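Local atomic coordinates of malonyl CoA-acyl carrier protein transacylase (Staphylococcus aureus, PDB entry 3IM9), a protein that transfers the malonyl group from malonyl-CoA to holo-acyl carrier protein, supplying malonyl-ACP for bacterial fatty acid biosynthesis. Residues D29-N34 against I40-A45; P233-V238 against E268-Q273. All blocks are in the same frame, centred on the assembly; numbering follows the deposited sequence.

Interaction 1 (D29-N34 against I40-A45); sequences DLFNNN and ILTSAA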
ATOM      1  N   ASP A  29      -4.441  19.831  -7.531  1.00 13.39           N
ATOM      2  CA  ASP A  29      -5.283  20.773  -6.868  1.00 13.88           C
ATOM      3  C   ASP A  29      -4.702  21.300  -5.589  1.00 15.37           C
ATOM      4  O   ASP A  29      -5.145  22.394  -5.087  1.00 16.19           O
ATOM      5  CB  ASP A  29      -6.668  20.183  -6.672  1.00 12.51           C
ATOM      6  CG  ASP A  29      -6.676  18.879  -5.799  1.00 12.73           C
ATOM      7  OD1 ASP A  29      -7.714  18.634  -5.135  1.00 14.44           O
ATOM      8  OD2 ASP A  29      -5.627  18.193  -5.837  1.00 15.23           O
ATOM      9  N   LEU A  30      -3.778  20.580  -4.974  1.00 13.09           N
ATOM     10  CA  LEU A  30      -3.165  21.046  -3.718  1.00 11.65           C
ATOM     11  C   LEU A  30      -2.077  22.091  -3.956  1.00 12.80           C
ATOM     12  O   LEU A  30      -1.846  22.948  -3.106  1.00 12.94           O
ATOM     13  CB  LEU A  30      -2.568  19.795  -2.984  1.00 13.43           C
ATOM     14  CG  LEU A  30      -3.598  18.737  -2.554  1.00 13.62           C
ATOM     15  CD1 LEU A  30      -2.779  17.523  -2.093  1.00 11.09           C
ATOM     16  CD2 LEU A  30      -4.496  19.242  -1.440  1.00 14.13           C
ATOM     17  N   PHE A  31      -1.314  21.896  -5.037  1.00 11.89           N
ATOM     18  CA  PHE A  31      -0.055  22.594  -5.197  1.00 12.01           C
ATOM     19  C   PHE A  31      -0.339  24.123  -5.309  1.00 13.53           C
ATOM     20  O   PHE A  31      -1.104  24.580  -6.215  1.00 14.34           O
ATOM     21  CB  PHE A  31       0.718  22.064  -6.420  1.00 11.01           C
ATOM     22  CG  PHE A  31       2.056  22.559  -6.532  1.00 12.34           C
ATOM     23  CD1 PHE A  31       2.519  23.142  -7.714  1.00 13.98           C
ATOM     24  CD2 PHE A  31       2.983  22.376  -5.449  1.00 14.30           C
ATOM     25  CE1 PHE A  31       3.916  23.565  -7.764  1.00 15.66           C
ATOM     26  CE2 PHE A  31       4.311  22.749  -5.530  1.00 12.41           C
ATOM     27  CZ  PHE A  31       4.798  23.349  -6.706  1.00 14.58           C
ATOM     28  N   ASN A  32       0.358  24.849  -4.424  1.00 12.66           N
ATOM     29  CA  ASN A  32       0.172  26.340  -4.322  1.00 14.82           C
ATOM     30  C   ASN A  32      -1.193  26.774  -3.928  1.00 17.00           C
ATOM     31  O   ASN A  32      -1.492  27.963  -4.098  1.00 18.29           O
ATOM     32  CB  ASN A  32       0.591  27.042  -5.627  1.00 14.57           C
ATOM     33  CG  ASN A  32       2.121  26.867  -5.897  1.00 15.39           C
ATOM     34  OD1 ASN A  32       2.913  26.932  -4.945  1.00 19.38           O
ATOM     35  ND2 ASN A  32       2.523  26.604  -7.131  1.00 16.25           N
ATOM     36  N   ASN A  33      -2.021  25.849  -3.433  1.00 15.24           N
ATOM     37  CA  ASN A  33      -3.348  26.175  -2.886  1.00 15.44           C
ATOM     38  C   ASN A  33      -3.523  25.854  -1.428  1.00 16.98           C
ATOM     39  O   ASN A  33      -4.594  26.052  -0.857  1.00 19.28           O
ATOM     40  CB  ASN A  33      -4.461  25.472  -3.731  1.00 17.06           C
ATOM     41  CG  ASN A  33      -4.503  26.010  -5.157  1.00 23.53           C
ATOM     42  OD1 ASN A  33      -4.560  27.232  -5.351  1.00 26.04           O
ATOM     43  ND2 ASN A  33      -4.451  25.122  -6.177  1.00 26.36           N
ATOM     44  N   ASN A  34      -2.524  25.215  -0.845  1.00 16.95           N
ATOM     45  CA  ASN A  34      -2.528  24.906   0.548  1.00 15.57           C
ATOM     46  C   ASN A  34      -1.128  24.898   1.029  1.00 16.45           C
ATOM     47  O   ASN A  34      -0.291  24.186   0.445  1.00 15.34           O
ATOM     48  CB  ASN A  34      -3.246  23.563   0.797  1.00 15.11           C
ATOM     49  CG  ASN A  34      -3.244  23.183   2.258  1.00 16.87           C
ATOM     50  OD1 ASN A  34      -2.236  22.700   2.788  1.00 15.31           O
ATOM     51  ND2 ASN A  34      -4.326  23.517   2.953  1.00 17.00           N
ATOM     52  N   ILE A  40       5.052  19.802   1.443  1.00 11.64           N
ATOM     53  CA  ILE A  40       5.353  18.413   1.163  1.00 10.82           C
ATOM     54  C   ILE A  40       5.683  18.246  -0.309  1.00 11.12           C
ATOM     55  O   ILE A  40       6.685  17.618  -0.689  1.00 11.30           O
ATOM     56  CB  ILE A  40       4.194  17.494   1.559  1.00 12.42           C
ATOM     57  CG1 ILE A  40       3.926  17.475   3.091  1.00 13.61           C
ATOM     58  CG2 ILE A  40       4.432  16.042   1.073  1.00 12.17           C
ATOM     59  CD1 ILE A  40       5.135  17.001   3.923  1.00 18.16           C
ATOM     60  N   LEU A  41       4.831  18.818  -1.182  1.00 10.98           N
ATOM     61  CA  LEU A  41       5.089  18.634  -2.630  1.00 10.75           C
ATOM     62  C   LEU A  41       6.429  19.219  -3.046  1.00 11.68           C
ATOM     63  O   LEU A  41       7.139  18.637  -3.837  1.00 12.04           O
ATOM     64  CB  LEU A  41       3.889  19.306  -3.384  1.00  8.86           C
ATOM     65  CG  LEU A  41       2.630  18.506  -3.190  1.00 10.04           C
ATOM     66  CD1 LEU A  41       1.407  19.391  -3.484  1.00 12.60           C
ATOM     67  CD2 LEU A  41       2.524  17.317  -4.227  1.00 11.20           C
ATOM     68  N   THR A  42       6.781  20.394  -2.517  1.00 12.76           N
ATOM     69  CA  THR A  42       8.058  21.026  -2.842  1.00 13.84           C
ATOM     70  C   THR A  42       9.204  20.274  -2.181  1.00 14.12           C
ATOM     71  O   THR A  42      10.260  20.151  -2.821  1.00 13.56           O
ATOM     72  CB  THR A  42       8.076  22.465  -2.292  1.00 18.38           C
ATOM     73  OG1 THR A  42       7.110  23.255  -3.011  1.00 20.17           O
ATOM     74  CG2 THR A  42       9.418  23.103  -2.456  1.00 21.14           C
ATOM     75  N   SER A  43       8.953  19.642  -1.033  1.00 13.54           N
ATOM     76  CA  SER A  43      10.038  18.807  -0.451  1.00 14.60           C
ATOM     77  C   SER A  43      10.388  17.669  -1.371  1.00 14.38           C
ATOM     78  O   SER A  43      11.531  17.379  -1.616  1.00 14.39           O
ATOM     79  CB  SER A  43       9.640  18.295   0.915  1.00 15.39           C
ATOM     80  OG  SER A  43      10.655  17.480   1.507  1.00 20.72           O
ATOM     81  N   ALA A  44       9.350  17.006  -1.884  1.00 12.12           N
ATOM     82  CA  ALA A  44       9.562  15.863  -2.794  1.00 12.40           C
ATOM     83  C   ALA A  44      10.290  16.363  -4.054  1.00 11.93           C
ATOM     84  O   ALA A  44      11.234  15.741  -4.555  1.00 12.73           O
ATOM     85  CB  ALA A  44       8.192  15.277  -3.181  1.00 11.42           C
ATOM     86  N   ALA A  45       9.841  17.491  -4.600  1.00 10.82           N
ATOM     87  CA  ALA A  45      10.489  18.076  -5.815  1.00 12.93           C
ATOM     88  C   ALA A  45      11.992  18.382  -5.580  1.00 12.92           C
ATOM     89  O   ALA A  45      12.796  18.154  -6.471  1.00 14.55           O
ATOM     90  CB  ALA A  45       9.770  19.323  -6.270  1.00 12.92           C
TER
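Phe31 lies against the flank of Leu41, and the two side chains meet at a slant. Phe31 CD2 stands 3.8 Å from Leu41 CB, while Leu41 CD1 lies at the base of the same residue, 3.9 Å from Phe31 CA. The same methyl also touches Leu30, whose CB is 4.0 Å from Leu41 CD1, so one branch of Leu41 is shared by two consecutive loop residues. Thr42 comes to the rim of the aromatic ring: its OG1 sits near the ring plane, 3.8 Å from Phe31 CE2, with the hydroxyl itself hydrogen-bonded to Thr38 O one turn back. Phe31 gets this far because its CG lies anti to the backbone N (chi1 -171°), which swings the ring out of the loop and over to the helix. Over one ring face lies CG of the neighbouring Asn32.

The arrangement is a loop turning back on the helix it leads into, helix 35-47, with Asn34 as the N-cap, its OD1 taking the N-H of Ala37. Thr38 ties the two parts further through its OG1, which bonds Asn32 N and Asn34 O. Within the loop, Asn33 N donates to Leu30 O at 2.9 Å, and Asn33 ND2 donates to Asp29 O at 3.0 Å, approaching from above the carbonyl plane. Farther out, Leu53 of helix 52-57 touches both Phe31 and Leu41, Leu81 and Thr76 of helix 67-84 cover Leu30 and Leu41 respectively, and Asp29 OD1 holds the N-H of Leu306 at the start of the last helix, 306-312.

Interaction 2 (P233-V238 against E268-Q273); sequences PVVQNV and EWLIDQ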
ATOM      1  N   PRO A 233      -0.220   2.857  16.893  1.00 15.45           N
ATOM      2  CA  PRO A 233       0.186   1.586  16.222  1.00 15.28           C
ATOM      3  C   PRO A 233      -0.055   1.613  14.684  1.00 11.54           C
ATOM      4  O   PRO A 233      -1.080   2.060  14.193  1.00 13.53           O
ATOM      5  CB  PRO A 233      -0.720   0.528  16.834  1.00 16.64           C
ATOM      6  CG  PRO A 233      -1.186   1.140  18.282  1.00 14.53           C
ATOM      7  CD  PRO A 233      -1.232   2.641  17.947  1.00 16.31           C
ATOM      8  N   VAL A 234       0.940   1.046  14.014  1.00 12.59           N
ATOM      9  CA  VAL A 234       0.920   0.840  12.534  1.00 10.55           C
ATOM     10  C   VAL A 234       0.577  -0.654  12.414  1.00 10.51           C
ATOM     11  O   VAL A 234       1.376  -1.525  12.909  1.00 12.50           O
ATOM     12  CB  VAL A 234       2.253   1.141  11.944  1.00 10.39           C
ATOM     13  CG1 VAL A 234       2.201   0.830  10.416  1.00 11.16           C
ATOM     14  CG2 VAL A 234       2.712   2.592  12.209  1.00 12.22           C
ATOM     15  N   VAL A 235      -0.545  -0.997  11.787  1.00 11.45           N
ATOM     16  CA  VAL A 235      -0.896  -2.418  11.586  1.00 12.05           C
ATOM     17  C   VAL A 235      -0.133  -2.859  10.346  1.00 12.17           C
ATOM     18  O   VAL A 235      -0.436  -2.407   9.249  1.00 11.00           O
ATOM     19  CB  VAL A 235      -2.369  -2.630  11.464  1.00 10.84           C
ATOM     20  CG1 VAL A 235      -2.717  -4.145  11.339  1.00 12.14           C
ATOM     21  CG2 VAL A 235      -3.028  -2.103  12.774  1.00 14.44           C
ATOM     22  N   GLN A 236       0.884  -3.694  10.513  1.00 10.60           N
ATOM     23  CA  GLN A 236       1.820  -3.999   9.428  1.00 11.19           C
ATOM     24  C   GLN A 236       1.295  -5.085   8.505  1.00 11.31           C
ATOM     25  O   GLN A 236       0.582  -6.037   8.916  1.00 10.76           O
ATOM     26  CB  GLN A 236       3.218  -4.348   9.943  1.00 12.51           C
ATOM     27  CG  GLN A 236       3.758  -3.122  10.673  1.00 11.33           C
ATOM     28  CD  GLN A 236       5.296  -3.184  10.795  1.00 11.15           C
ATOM     29  OE1 GLN A 236       5.840  -3.740  11.790  1.00 13.05           O
ATOM     30  NE2 GLN A 236       6.009  -2.635   9.828  1.00 11.69           N
ATOM     31  N   ASN A 237       1.643  -4.937   7.201  1.00 10.76           N
ATOM     32  CA  ASN A 237       1.171  -5.868   6.206  1.00  9.72           C
ATOM     33  C   ASN A 237       1.648  -7.308   6.430  1.00  9.70           C
ATOM     34  O   ASN A 237       0.955  -8.239   6.014  1.00  9.38           O
ATOM     35  CB  ASN A 237       1.690  -5.420   4.809  1.00 10.25           C
ATOM     36  CG  ASN A 237       0.989  -4.224   4.224  1.00 10.42           C
ATOM     37  OD1 ASN A 237      -0.072  -3.717   4.703  1.00 12.06           O
ATOM     38  ND2 ASN A 237       1.608  -3.741   3.179  1.00  7.03           N
ATOM     39  N   VAL A 238       2.857  -7.466   6.988  1.00  9.88           N
ATOM     40  CA  VAL A 238       3.497  -8.836   7.079  1.00 11.68           C
ATOM     41  C   VAL A 238       2.700  -9.671   8.072  1.00 11.89           C
ATOM     42  O   VAL A 238       2.475 -10.841   7.835  1.00 12.74           O
ATOM     43  CB  VAL A 238       4.991  -8.757   7.478  1.00 14.84           C
ATOM     44  CG1 VAL A 238       5.786  -8.155   6.450  1.00 18.50           C
ATOM     45  CG2 VAL A 238       5.278  -7.969   8.696  1.00 17.12           C
ATOM     46  N   GLU A 268      -9.441  -6.714   9.784  1.00 13.21           N
ATOM     47  CA  GLU A 268     -10.202  -7.450  10.845  1.00 14.14           C
ATOM     48  C   GLU A 268      -9.600  -7.151  12.219  1.00 13.74           C
ATOM     49  O   GLU A 268     -10.363  -6.928  13.203  1.00 14.69           O
ATOM     50  CB  GLU A 268     -10.217  -8.913  10.535  1.00 13.14           C
ATOM     51  CG  GLU A 268     -11.145  -9.134   9.304  1.00 17.70           C
ATOM     52  CD  GLU A 268     -11.314 -10.589   8.923  1.00 22.82           C
ATOM     53  OE1 GLU A 268     -10.385 -11.360   9.234  1.00 26.43           O
ATOM     54  OE2 GLU A 268     -12.356 -10.837   8.219  1.00 26.78           O
ATOM     55  N   TRP A 269      -8.287  -7.032  12.323  1.00 13.48           N
ATOM     56  CA  TRP A 269      -7.625  -6.800  13.615  1.00 11.90           C
ATOM     57  C   TRP A 269      -8.033  -5.435  14.086  1.00 13.74           C
ATOM     58  O   TRP A 269      -8.324  -5.236  15.276  1.00 14.01           O
ATOM     59  CB  TRP A 269      -6.138  -6.900  13.446  1.00 12.38           C
ATOM     60  CG  TRP A 269      -5.395  -6.797  14.761  1.00 13.49           C
ATOM     61  CD1 TRP A 269      -5.000  -7.864  15.576  1.00 15.40           C
ATOM     62  CD2 TRP A 269      -4.869  -5.609  15.376  1.00 14.35           C
ATOM     63  NE1 TRP A 269      -4.262  -7.392  16.650  1.00 15.88           N
ATOM     64  CE2 TRP A 269      -4.183  -6.015  16.573  1.00 12.96           C
ATOM     65  CE3 TRP A 269      -4.962  -4.213  15.062  1.00 14.37           C
ATOM     66  CZ2 TRP A 269      -3.558  -5.073  17.425  1.00 15.35           C
ATOM     67  CZ3 TRP A 269      -4.325  -3.290  15.884  1.00 13.68           C
ATOM     68  CH2 TRP A 269      -3.640  -3.734  17.060  1.00 15.97           C
ATOM     69  N   LEU A 270      -8.157  -4.474  13.169  1.00 14.60           N
ATOM     70  CA  LEU A 270      -8.462  -3.149  13.580  1.00 14.15           C
ATOM     71  C   LEU A 270      -9.876  -3.077  14.015  1.00 14.03           C
ATOM     72  O   LEU A 270     -10.163  -2.441  15.076  1.00 15.66           O
ATOM     73  CB  LEU A 270      -8.266  -2.178  12.350  1.00 14.22           C
ATOM     74  CG  LEU A 270      -6.791  -1.831  12.274  1.00 11.93           C
ATOM     75  CD1 LEU A 270      -6.525  -1.092  10.902  1.00 14.44           C
ATOM     76  CD2 LEU A 270      -6.303  -0.937  13.397  1.00 12.95           C
ATOM     77  N   ILE A 271     -10.765  -3.759  13.318  1.00 12.82           N
ATOM     78  CA  ILE A 271     -12.202  -3.757  13.721  1.00 14.41           C
ATOM     79  C   ILE A 271     -12.343  -4.471  15.103  1.00 15.87           C
ATOM     80  O   ILE A 271     -13.094  -3.956  15.981  1.00 15.79           O
ATOM     81  CB  ILE A 271     -13.022  -4.437  12.659  1.00 14.63           C
ATOM     82  CG1 ILE A 271     -12.959  -3.570  11.358  1.00 15.63           C
ATOM     83  CG2 ILE A 271     -14.493  -4.602  13.138  1.00 16.45           C
ATOM     84  CD1 ILE A 271     -13.645  -4.224  10.171  1.00 14.00           C
ATOM     85  N   ASP A 272     -11.568  -5.498  15.337  1.00 13.41           N
ATOM     86  CA  ASP A 272     -11.598  -6.159  16.631  1.00 16.47           C
ATOM     87  C   ASP A 272     -11.022  -5.298  17.777  1.00 16.84           C
ATOM     88  O   ASP A 272     -11.248  -5.610  18.918  1.00 14.33           O
ATOM     89  CB  ASP A 272     -10.829  -7.445  16.524  1.00 20.00           C
ATOM     90  CG  ASP A 272     -11.539  -8.507  15.712  1.00 20.00           C
ATOM     91  OD1 ASP A 272     -12.687  -8.366  15.326  1.00 20.00           O
ATOM     92  OD2 ASP A 272     -10.870  -9.498  15.463  1.00 20.00           O
ATOM     93  N   GLN A 273     -10.320  -4.228  17.473  1.00 16.21           N
ATOM     94  CA  GLN A 273      -9.922  -3.308  18.529  1.00 16.23           C
ATOM     95  C   GLN A 273     -10.887  -2.163  18.719  1.00 15.59           C
ATOM     96  O   GLN A 273     -10.618  -1.206  19.550  1.00 20.28           O
ATOM     97  CB  GLN A 273      -8.595  -2.654  18.241  1.00 16.72           C
ATOM     98  CG  GLN A 273      -7.446  -3.592  17.918  1.00 15.27           C
ATOM     99  CD  GLN A 273      -7.440  -4.932  18.669  1.00 17.86           C
ATOM    100  OE1 GLN A 273      -7.388  -6.040  18.056  1.00 20.61           O
ATOM    101  NE2 GLN A 273      -7.440  -4.849  19.970  1.00 13.87           N
TER
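Val235 pushes a single methyl group, CG2, into the angle between Trp269 and Leu270, two successive residues of helix 263-272. That methyl makes all the close contacts across the pair of segments. It lies 3.6 Å from Trp269 CZ3 and 3.7 Å from Trp269 CE3, so it meets the six-membered half of the indole well away from the pyrrole nitrogen, and it comes to the ring obliquely. On the Leu270 side, Val235 CG2 is 3.5 Å from Leu270 CD2 and 3.8 Å from Leu270 CG. Here the two side chains run past one another in opposite directions, the valine branch lying alongside the outer end of the leucine.

The two helix residues reach the methyl by different routes. Trp269 leaves the helix with CG anti to its backbone N (chi1 -175°), and its indole plane is turned about square to the CA-CB-CG plane (chi2 93°). Leu270 starts with CG beside the backbone N; with CD1 extended (chi2 169°), the other branch, CD2, is turned to the edge of the indole, in the ring plane. Val235, Trp269 and Leu270 meet by van der Waals contact alone across the two segments, joining helix 263-272 to short strand 234-235 beside the parallel sheet of the acyltransferase domain.

Strand 234-235 is bonded through its backbone to Thr93 from Pro233 and Val235, and to Glu243 from Val234, which places it between strand 92-95 of the parallel sheet and strand 242-243. The side chain of Val234 starts away from the helix and meets Ala107. Leu270 continues the apolar layer onto Phe92 and Met94 of strand 92-95 and onto Val275 and Phe278 of strand 275-281, so helix 263-272 packs on the parallel sheet beside the short strand, with Gln241 touching Trp269.

In the fold
Interactions 1 and 2 follow one another along the chain, the first closing before the second opens, and both belong to the acyl transferase domain. Their centres lie 30 Å apart and their nearest atoms about 17 Å, with no direct touch. Interaction 1 sits among the helices, where the loop after strand 11-16 and helix 35-47 meet helices 52-57, 67-84 and 306-312. Interaction 2 borders the parallel sheet, on strands 92-95 and 275-281. The parallel sheet relates them in space: strand 11-16, which precedes interaction 1, lies between strands 92-95 and 275-281. Both lie away from the probable catalytic residues and the calcium site, although strand 92-95 leads toward Ser97, the probable nucleophile.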